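Local atomic coordinates of CheC, inhibitor of MCP methylation / FliN fusion protein (Thermotoga maritima, PDB entry 4HYN), a protein that probably dephosphorylates the chemotaxis response regulator CheY-P at the flagellar rotor, as a member of the CheC phosphatase family. Residues V60-Y65 with P136-I141; P152-N157 with Y180-A185. All blocks are in the same frame, centred on the assembly; numbering follows the deposited sequence.

Contact 1: V60-Y65 with P136-I141; sequences VVSVEY and PPKVEI
Val-60 to Ser-62 pair antiparallel with Lys-138 to Glu-140, joining strand 57-66 to strand 133-143, an outermost strand in the antiparallel sheet of this CheC-like domain. Val-60 and Ser-62 each exchange two backbone hydrogen bonds, with Glu-140 and Lys-138 respectively; the shortest runs from Val-60 N to Glu-140 O (2.8 Å). Between them, Val-61 and Val-139 form a non-hydrogen-bonded pair. Their side chains lie alongside each other, pointing the same way, with Val-61 CG1 3.8 Å from Val-139 CG1. That branch of Val-61 stands anti to the backbone N (chi1 -168°) and also reaches the ring of Pro-137, its CG1 lying 3.8 Å from Pro-137 CB. Val-63 CG2 extends the apolar row over Pro-137, and Met-113 and Met-117 of helix 103-128 pack against Val-61 and Val-63, so this face looks toward the helix.

The other face is more polar. Glu-140 CG is turned to the side shared by its own N and C (chi1 60°), a position that brings it within 3.5 Å of Val-60 CG2, while the rest of the chain runs on extended. Its carboxylate makes a long salt bridge within its own strand (Lys-138 NZ to Glu-140 OE2, 3.8 Å), the lysine chain bending at chi2 and chi3. Water links the strands on this face as well: one molecule joins Ser-62 OG to Lys-138 O, and a second accepts from Lys-138 NZ while also hydrogen-bonding Ser-62 OG. Beyond the last backbone pair, a third water donates to Ser-62 O at 3.2 Å and to Pro-136 O at 2.7 Å.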
ATOM      1  N   VAL A  60       1.076  -5.268  -8.642  1.00 18.31           N
ATOM      2  CA  VAL A  60       1.253  -3.906  -8.167  1.00 18.61           C
ATOM      3  C   VAL A  60      -0.043  -3.151  -8.382  1.00 20.50           C
ATOM      4  O   VAL A  60      -0.610  -3.158  -9.480  1.00 21.59           O
ATOM      5  CB  VAL A  60       2.433  -3.170  -8.859  1.00 18.44           C
ATOM      6  CG1 VAL A  60       3.727  -3.937  -8.640  1.00 17.91           C
ATOM      7  CG2 VAL A  60       2.172  -2.992 -10.335  1.00 19.95           C
ATOM      8  N   VAL A  61      -0.560  -2.584  -7.298  1.00 21.22           N
ATOM      9  CA  VAL A  61      -1.802  -1.831  -7.343  1.00 21.79           C
ATOM     10  C   VAL A  61      -1.426  -0.389  -7.059  1.00 22.39           C
ATOM     11  O   VAL A  61      -0.882  -0.082  -5.999  1.00 25.26           O
ATOM     12  CB  VAL A  61      -2.810  -2.310  -6.267  1.00 22.93           C
ATOM     13  CG1 VAL A  61      -4.180  -1.718  -6.545  1.00 23.92           C
ATOM     14  CG2 VAL A  61      -2.884  -3.829  -6.231  1.00 22.65           C
ATOM     15  N   SER A  62      -1.684   0.490  -8.019  1.00 21.24           N
ATOM     16  CA  SER A  62      -1.344   1.889  -7.843  1.00 21.43           C
ATOM     17  C   SER A  62      -2.544   2.813  -7.922  1.00 20.86           C
ATOM     18  O   SER A  62      -3.517   2.552  -8.636  1.00 22.16           O
ATOM     19  CB  SER A  62      -0.260   2.319  -8.844  1.00 21.73           C
ATOM     20  OG  SER A  62      -0.623   1.996 -10.172  1.00 23.45           O
ATOM     21  N   VAL A  63      -2.441   3.913  -7.195  1.00 18.54           N
ATOM     22  CA  VAL A  63      -3.485   4.907  -7.139  1.00 19.23           C
ATOM     23  C   VAL A  63      -2.831   6.295  -7.248  1.00 20.50           C
ATOM     24  O   VAL A  63      -1.728   6.529  -6.742  1.00 19.47           O
ATOM     25  CB  VAL A  63      -4.304   4.716  -5.828  1.00 20.17           C
ATOM     26  CG1 VAL A  63      -4.023   5.810  -4.813  1.00 17.92           C
ATOM     27  CG2 VAL A  63      -5.778   4.573  -6.144  1.00 20.08           C
ATOM     28  N   GLU A  64      -3.478   7.190  -7.980  1.00 22.22           N
ATOM     29  CA  GLU A  64      -2.955   8.535  -8.165  1.00 24.40           C
ATOM     30  C   GLU A  64      -3.656   9.508  -7.223  1.00 25.10           C
ATOM     31  O   GLU A  64      -4.886   9.553  -7.168  1.00 24.13           O
ATOM     32  CB  GLU A  64      -3.158   8.971  -9.611  1.00 26.51           C
ATOM     33  CG  GLU A  64      -2.382  10.202 -10.017  1.00 30.86           C
ATOM     34  CD  GLU A  64      -0.917   9.913 -10.246  1.00 34.25           C
ATOM     35  OE1 GLU A  64      -0.068  10.670  -9.715  1.00 33.59           O
ATOM     36  OE2 GLU A  64      -0.622   8.931 -10.968  1.00 35.74           O
ATOM     37  N   TYR A  65      -2.863  10.264  -6.469  1.00 26.65           N
ATOM     38  CA  TYR A  65      -3.392  11.253  -5.532  1.00 28.87           C
ATOM     39  C   TYR A  65      -3.632  12.602  -6.197  1.00 29.74           C
ATOM     40  O   TYR A  65      -2.788  13.094  -6.944  1.00 31.18           O
ATOM     41  CB  TYR A  65      -2.442  11.441  -4.349  1.00 28.78           C
ATOM     42  CG  TYR A  65      -2.554  10.386  -3.273  1.00 29.96           C
ATOM     43  CD1 TYR A  65      -1.425   9.949  -2.587  1.00 31.04           C
ATOM     44  CD2 TYR A  65      -3.788   9.852  -2.914  1.00 29.60           C
ATOM     45  CE1 TYR A  65      -1.515   9.012  -1.570  1.00 32.08           C
ATOM     46  CE2 TYR A  65      -3.890   8.911  -1.894  1.00 31.89           C
ATOM     47  CZ  TYR A  65      -2.747   8.496  -1.227  1.00 33.46           C
ATOM     48  OH  TYR A  65      -2.828   7.555  -0.225  1.00 37.84           O
ATOM     49  N   PRO A 136      -9.256   5.534  -9.673  1.00 24.66           N
ATOM     50  CA  PRO A 136      -9.571   4.126  -9.400  1.00 24.73           C
ATOM     51  C   PRO A 136      -8.281   3.295  -9.472  1.00 25.28           C
ATOM     52  O   PRO A 136      -7.460   3.489 -10.369  1.00 24.78           O
ATOM     53  CB  PRO A 136     -10.574   3.772 -10.506  1.00 24.86           C
ATOM     54  CG  PRO A 136     -10.280   4.780 -11.608  1.00 26.08           C
ATOM     55  CD  PRO A 136     -10.024   6.041 -10.826  1.00 25.41           C
ATOM     56  N   PRO A 137      -8.061   2.409  -8.487  1.00 25.70           N
ATOM     57  CA  PRO A 137      -6.865   1.563  -8.438  1.00 27.08           C
ATOM     58  C   PRO A 137      -6.617   0.685  -9.659  1.00 27.91           C
ATOM     59  O   PRO A 137      -7.463  -0.121 -10.039  1.00 28.75           O
ATOM     60  CB  PRO A 137      -7.075   0.736  -7.160  1.00 27.00           C
ATOM     61  CG  PRO A 137      -8.554   0.717  -6.984  1.00 27.87           C
ATOM     62  CD  PRO A 137      -8.940   2.132  -7.337  1.00 27.33           C
ATOM     63  N   LYS A 138      -5.453   0.875 -10.276  1.00 28.86           N
ATOM     64  CA  LYS A 138      -5.044   0.104 -11.448  1.00 29.46           C
ATOM     65  C   LYS A 138      -4.243  -1.119 -10.997  1.00 28.44           C
ATOM     66  O   LYS A 138      -3.189  -0.987 -10.369  1.00 27.06           O
ATOM     67  CB  LYS A 138      -4.179   0.956 -12.382  1.00 30.50           C
ATOM     68  CG  LYS A 138      -3.816   0.249 -13.687  1.00 35.42           C
ATOM     69  CD  LYS A 138      -2.349   0.443 -14.087  1.00 35.60           C
ATOM     70  CE  LYS A 138      -2.029   1.889 -14.406  1.00 37.87           C
ATOM     71  NZ  LYS A 138      -0.603   2.063 -14.805  1.00 39.65           N
ATOM     72  N   VAL A 139      -4.761  -2.308 -11.293  1.00 28.31           N
ATOM     73  CA  VAL A 139      -4.083  -3.541 -10.915  1.00 27.72           C
ATOM     74  C   VAL A 139      -3.363  -4.161 -12.102  1.00 28.37           C
ATOM     75  O   VAL A 139      -3.917  -4.291 -13.192  1.00 30.79           O
ATOM     76  CB  VAL A 139      -5.049  -4.580 -10.292  1.00 26.71           C
ATOM     77  CG1 VAL A 139      -5.826  -3.954  -9.140  1.00 25.74           C
ATOM     78  CG2 VAL A 139      -6.000  -5.138 -11.344  1.00 30.05           C
ATOM     79  N   GLU A 140      -2.099  -4.487 -11.905  1.00 27.83           N
ATOM     80  CA  GLU A 140      -1.335  -5.104 -12.961  1.00 28.27           C
ATOM     81  C   GLU A 140      -0.277  -6.026 -12.392  1.00 26.90           C
ATOM     82  O   GLU A 140       0.127  -5.907 -11.238  1.00 26.48           O
ATOM     83  CB  GLU A 140      -0.729  -4.049 -13.894  1.00 31.61           C
ATOM     84  CG  GLU A 140       0.225  -3.067 -13.237  1.00 38.08           C
ATOM     85  CD  GLU A 140       0.525  -1.853 -14.110  1.00 41.35           C
ATOM     86  OE1 GLU A 140      -0.033  -1.764 -15.228  1.00 43.23           O
ATOM     87  OE2 GLU A 140       1.310  -0.979 -13.668  1.00 43.20           O
ATOM     88  N   ILE A 141       0.090  -7.012 -13.192  1.00 26.12           N
ATOM     89  CA  ILE A 141       1.092  -7.975 -12.800  1.00 26.29           C
ATOM     90  C   ILE A 141       2.436  -7.542 -13.392  1.00 24.27           C
ATOM     91  O   ILE A 141       2.535  -7.192 -14.569  1.00 23.05           O
ATOM     92  CB  ILE A 141       0.673  -9.394 -13.247  1.00 27.89           C
ATOM     93  CG1 ILE A 141       1.479 -10.444 -12.499  1.00 29.73           C
ATOM     94  CG2 ILE A 141       0.846  -9.571 -14.746  1.00 29.80           C
ATOM     95  CD1 ILE A 141       0.888 -11.813 -12.651  1.00 34.22           C
TER
HETATM   96  O   HOH W   1      -0.337  -0.700 -11.198  1.00 16.74           O
HETATM   97  O   HOH W   2      -5.048   4.687 -10.500  1.00 26.91           O
HETATM   98  O   HOH W   3       1.449   2.725 -12.501  1.00 28.04           O

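Contact 2: P152-N157 with Y180-A185; sequences PPVTDN and YQVISA
Val-154 packs on Val-182 and the backbone leading into Ser-184, laying a loop over the end of strand 177-184, an inner strand of the antiparallel CheC-like sheet. The loop turns sharply just beforehand: Pro-153 is the centre of an inverse gamma turn, closed by a hydrogen bond from Val-154 N to Pro-152 O (2.8 Å). No hydrogen bond crosses between the two segments, and the contact rests on packing.

From the backbone of Val-154, CB is directed at the strand and comes within 4.1 Å of Val-182 CG2, before the side chain divides. CG1, placed anti to the backbone N (chi1 178°), presses against the main chain, 3.4 Å from Ile-183 C and close to Ser-184 N. CG2, the second branch, meets Val-182 CG2 at 3.5 Å, the two side chains crossing at a slant. Val-74 and Val-162, from the strands flanking 177-184, also touch Val-154, so its side chain joins an apolar cluster with Val-74, Val-162 and Val-182. An alanine here would lack both methyls, which would probably open a gap over Val-182 and the main chain at Ile-183 and Ser-184 and weaken the hold of the loop on the strand end.

At the end of the strand, Ser-184 CB lies 3.5 Å from Val-154 O and 3.8 Å from OG1 of Thr-155, the next residue of the loop. The hydroxyl of Ser-184 has a different task at the N-cap of helix 185-200. Of this side chain, CB faces the loop, while OG accepts a hydrogen bond from Leu-187 N.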
ATOM      1  N   PRO A 152       6.844   1.150 -11.200  1.00 18.58           N
ATOM      2  CA  PRO A 152       6.074   2.364 -11.513  1.00 17.25           C
ATOM      3  C   PRO A 152       6.822   3.630 -11.051  1.00 18.29           C
ATOM      4  O   PRO A 152       7.468   3.636  -9.998  1.00 19.29           O
ATOM      5  CB  PRO A 152       4.784   2.143 -10.739  1.00 16.52           C
ATOM      6  CG  PRO A 152       4.579   0.676 -10.874  1.00 15.30           C
ATOM      7  CD  PRO A 152       5.969   0.128 -10.588  1.00 18.73           C
ATOM      8  N   PRO A 153       6.740   4.718 -11.834  1.00 16.39           N
ATOM      9  CA  PRO A 153       7.425   5.973 -11.494  1.00 15.44           C
ATOM     10  C   PRO A 153       6.911   6.761 -10.272  1.00 15.29           C
ATOM     11  O   PRO A 153       6.325   7.843 -10.399  1.00 15.88           O
ATOM     12  CB  PRO A 153       7.322   6.773 -12.792  1.00 14.36           C
ATOM     13  CG  PRO A 153       5.931   6.381 -13.294  1.00 16.12           C
ATOM     14  CD  PRO A 153       5.893   4.872 -13.036  1.00 16.12           C
ATOM     15  N   VAL A 154       7.153   6.219  -9.087  1.00 14.49           N
ATOM     16  CA  VAL A 154       6.764   6.881  -7.847  1.00 15.65           C
ATOM     17  C   VAL A 154       7.525   8.218  -7.779  1.00 16.62           C
ATOM     18  O   VAL A 154       7.032   9.223  -7.278  1.00 17.11           O
ATOM     19  CB  VAL A 154       7.118   5.992  -6.645  1.00 15.24           C
ATOM     20  CG1 VAL A 154       6.760   6.681  -5.346  1.00 14.49           C
ATOM     21  CG2 VAL A 154       6.379   4.662  -6.763  1.00 13.80           C
ATOM     22  N   THR A 155       8.719   8.206  -8.352  1.00 17.43           N
ATOM     23  CA  THR A 155       9.593   9.363  -8.444  1.00 18.81           C
ATOM     24  C   THR A 155       9.954   9.441  -9.935  1.00 19.37           C
ATOM     25  O   THR A 155       9.789   8.455 -10.661  1.00 20.71           O
ATOM     26  CB  THR A 155      10.855   9.136  -7.583  1.00 20.90           C
ATOM     27  OG1 THR A 155      10.699   9.784  -6.315  1.00 23.26           O
ATOM     28  CG2 THR A 155      12.090   9.653  -8.269  1.00 23.52           C
ATOM     29  N   ASP A 156      10.410  10.601 -10.396  1.00 19.52           N
ATOM     30  CA  ASP A 156      10.781  10.775 -11.803  1.00 21.78           C
ATOM     31  C   ASP A 156      12.296  10.778 -12.077  1.00 21.40           C
ATOM     32  O   ASP A 156      12.725  11.099 -13.182  1.00 24.62           O
ATOM     33  CB  ASP A 156      10.146  12.057 -12.362  1.00 25.58           C
ATOM     34  CG  ASP A 156      10.711  13.336 -11.728  1.00 31.25           C
ATOM     35  OD1 ASP A 156      11.218  13.292 -10.579  1.00 33.55           O
ATOM     36  OD2 ASP A 156      10.639  14.399 -12.388  1.00 32.49           O
ATOM     37  N   ASN A 157      13.100  10.449 -11.074  1.00 20.30           N
ATOM     38  CA  ASN A 157      14.554  10.418 -11.222  1.00 19.74           C
ATOM     39  C   ASN A 157      15.123   9.309 -10.339  1.00 19.00           C
ATOM     40  O   ASN A 157      14.779   9.210  -9.165  1.00 17.86           O
ATOM     41  CB  ASN A 157      15.165  11.763 -10.812  1.00 20.97           C
ATOM     42  CG  ASN A 157      16.629  11.887 -11.200  1.00 23.41           C
ATOM     43  OD1 ASN A 157      16.956  12.499 -12.217  1.00 25.48           O
ATOM     44  ND2 ASN A 157      17.515  11.309 -10.393  1.00 21.81           N
ATOM     45  N   TYR A 180       3.749  -4.519   0.593  1.00 15.30           N
ATOM     46  CA  TYR A 180       4.481  -3.271   0.670  1.00 15.32           C
ATOM     47  C   TYR A 180       3.854  -2.112  -0.075  1.00 14.55           C
ATOM     48  O   TYR A 180       3.136  -2.279  -1.064  1.00 15.24           O
ATOM     49  CB  TYR A 180       5.926  -3.467   0.174  1.00 17.42           C
ATOM     50  CG  TYR A 180       6.699  -4.514   0.946  1.00 18.32           C
ATOM     51  CD1 TYR A 180       7.451  -4.167   2.068  1.00 19.37           C
ATOM     52  CD2 TYR A 180       6.634  -5.861   0.586  1.00 17.77           C
ATOM     53  CE1 TYR A 180       8.114  -5.137   2.818  1.00 20.08           C
ATOM     54  CE2 TYR A 180       7.288  -6.837   1.327  1.00 19.78           C
ATOM     55  CZ  TYR A 180       8.027  -6.470   2.445  1.00 21.49           C
ATOM     56  OH  TYR A 180       8.670  -7.439   3.190  1.00 23.48           O
ATOM     57  N   GLN A 181       4.150  -0.928   0.433  1.00 12.83           N
ATOM     58  CA  GLN A 181       3.683   0.309  -0.139  1.00 13.41           C
ATOM     59  C   GLN A 181       4.919   1.162  -0.392  1.00 11.22           C
ATOM     60  O   GLN A 181       5.875   1.125   0.384  1.00  9.87           O
ATOM     61  CB  GLN A 181       2.746   1.036   0.836  1.00 16.16           C
ATOM     62  CG  GLN A 181       2.595   2.525   0.542  1.00 18.18           C
ATOM     63  CD  GLN A 181       1.607   3.213   1.458  1.00 21.90           C
ATOM     64  OE1 GLN A 181       0.461   3.450   1.081  1.00 25.51           O
ATOM     65  NE2 GLN A 181       2.050   3.561   2.660  1.00 23.46           N
ATOM     66  N   VAL A 182       4.935   1.850  -1.528  1.00  9.46           N
ATOM     67  CA  VAL A 182       6.038   2.729  -1.840  1.00  9.18           C
ATOM     68  C   VAL A 182       5.502   4.073  -2.342  1.00 10.45           C
ATOM     69  O   VAL A 182       4.639   4.135  -3.221  1.00 10.32           O
ATOM     70  CB  VAL A 182       7.129   2.054  -2.751  1.00  8.88           C
ATOM     71  CG1 VAL A 182       6.677   0.700  -3.233  1.00  7.22           C
ATOM     72  CG2 VAL A 182       7.561   2.961  -3.899  1.00  7.77           C
ATOM     73  N   ILE A 183       5.869   5.120  -1.607  1.00 10.88           N
ATOM     74  CA  ILE A 183       5.472   6.493  -1.915  1.00 13.38           C
ATOM     75  C   ILE A 183       6.731   7.333  -1.970  1.00 14.03           C
ATOM     76  O   ILE A 183       7.736   6.981  -1.342  1.00 15.36           O
ATOM     77  CB  ILE A 183       4.527   7.093  -0.848  1.00 13.93           C
ATOM     78  CG1 ILE A 183       4.918   6.609   0.555  1.00 15.88           C
ATOM     79  CG2 ILE A 183       3.082   6.782  -1.192  1.00 16.22           C
ATOM     80  CD1 ILE A 183       4.120   7.254   1.696  1.00 17.08           C
ATOM     81  N   SER A 184       6.686   8.434  -2.716  1.00 13.47           N
ATOM     82  CA  SER A 184       7.860   9.292  -2.834  1.00 14.01           C
ATOM     83  C   SER A 184       8.166  10.033  -1.527  1.00 13.94           C
ATOM     84  O   SER A 184       7.275  10.285  -0.707  1.00 13.50           O
ATOM     85  CB  SER A 184       7.695  10.288  -3.989  1.00 11.08           C
ATOM     86  OG  SER A 184       7.007  11.456  -3.577  1.00 12.28           O
ATOM     87  N   ALA A 185       9.437  10.347  -1.320  1.00 13.81           N
ATOM     88  CA  ALA A 185       9.831  11.079  -0.129  1.00 14.14           C
ATOM     89  C   ALA A 185       9.228  12.489  -0.240  1.00 15.96           C
ATOM     90  O   ALA A 185       8.998  13.169   0.767  1.00 15.86           O
ATOM     91  CB  ALA A 185      11.335  11.136  -0.032  1.00 11.94           C
TER

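From the N terminus, the chain passes through helix 6-30 and strand 35-46 before reaching 60-65. Contact 1 closes a long excursion of 70 residues, about half of it helical, which includes strand 71-78 and helices 79-89 and 103-128, when 136-141 returns beside 60-65. Contact 2 then closes a shorter loop of 22 residues containing strand 161-171 but no helix. The two are in series, neither nesting nor crossing, with centres about 13 Å apart. Both reach the same sheet: contact 1 joins an outermost strand to its neighbour, whereas contact 2 brings the loop after that strand over the interior strand 177-184, just ahead of the final helix.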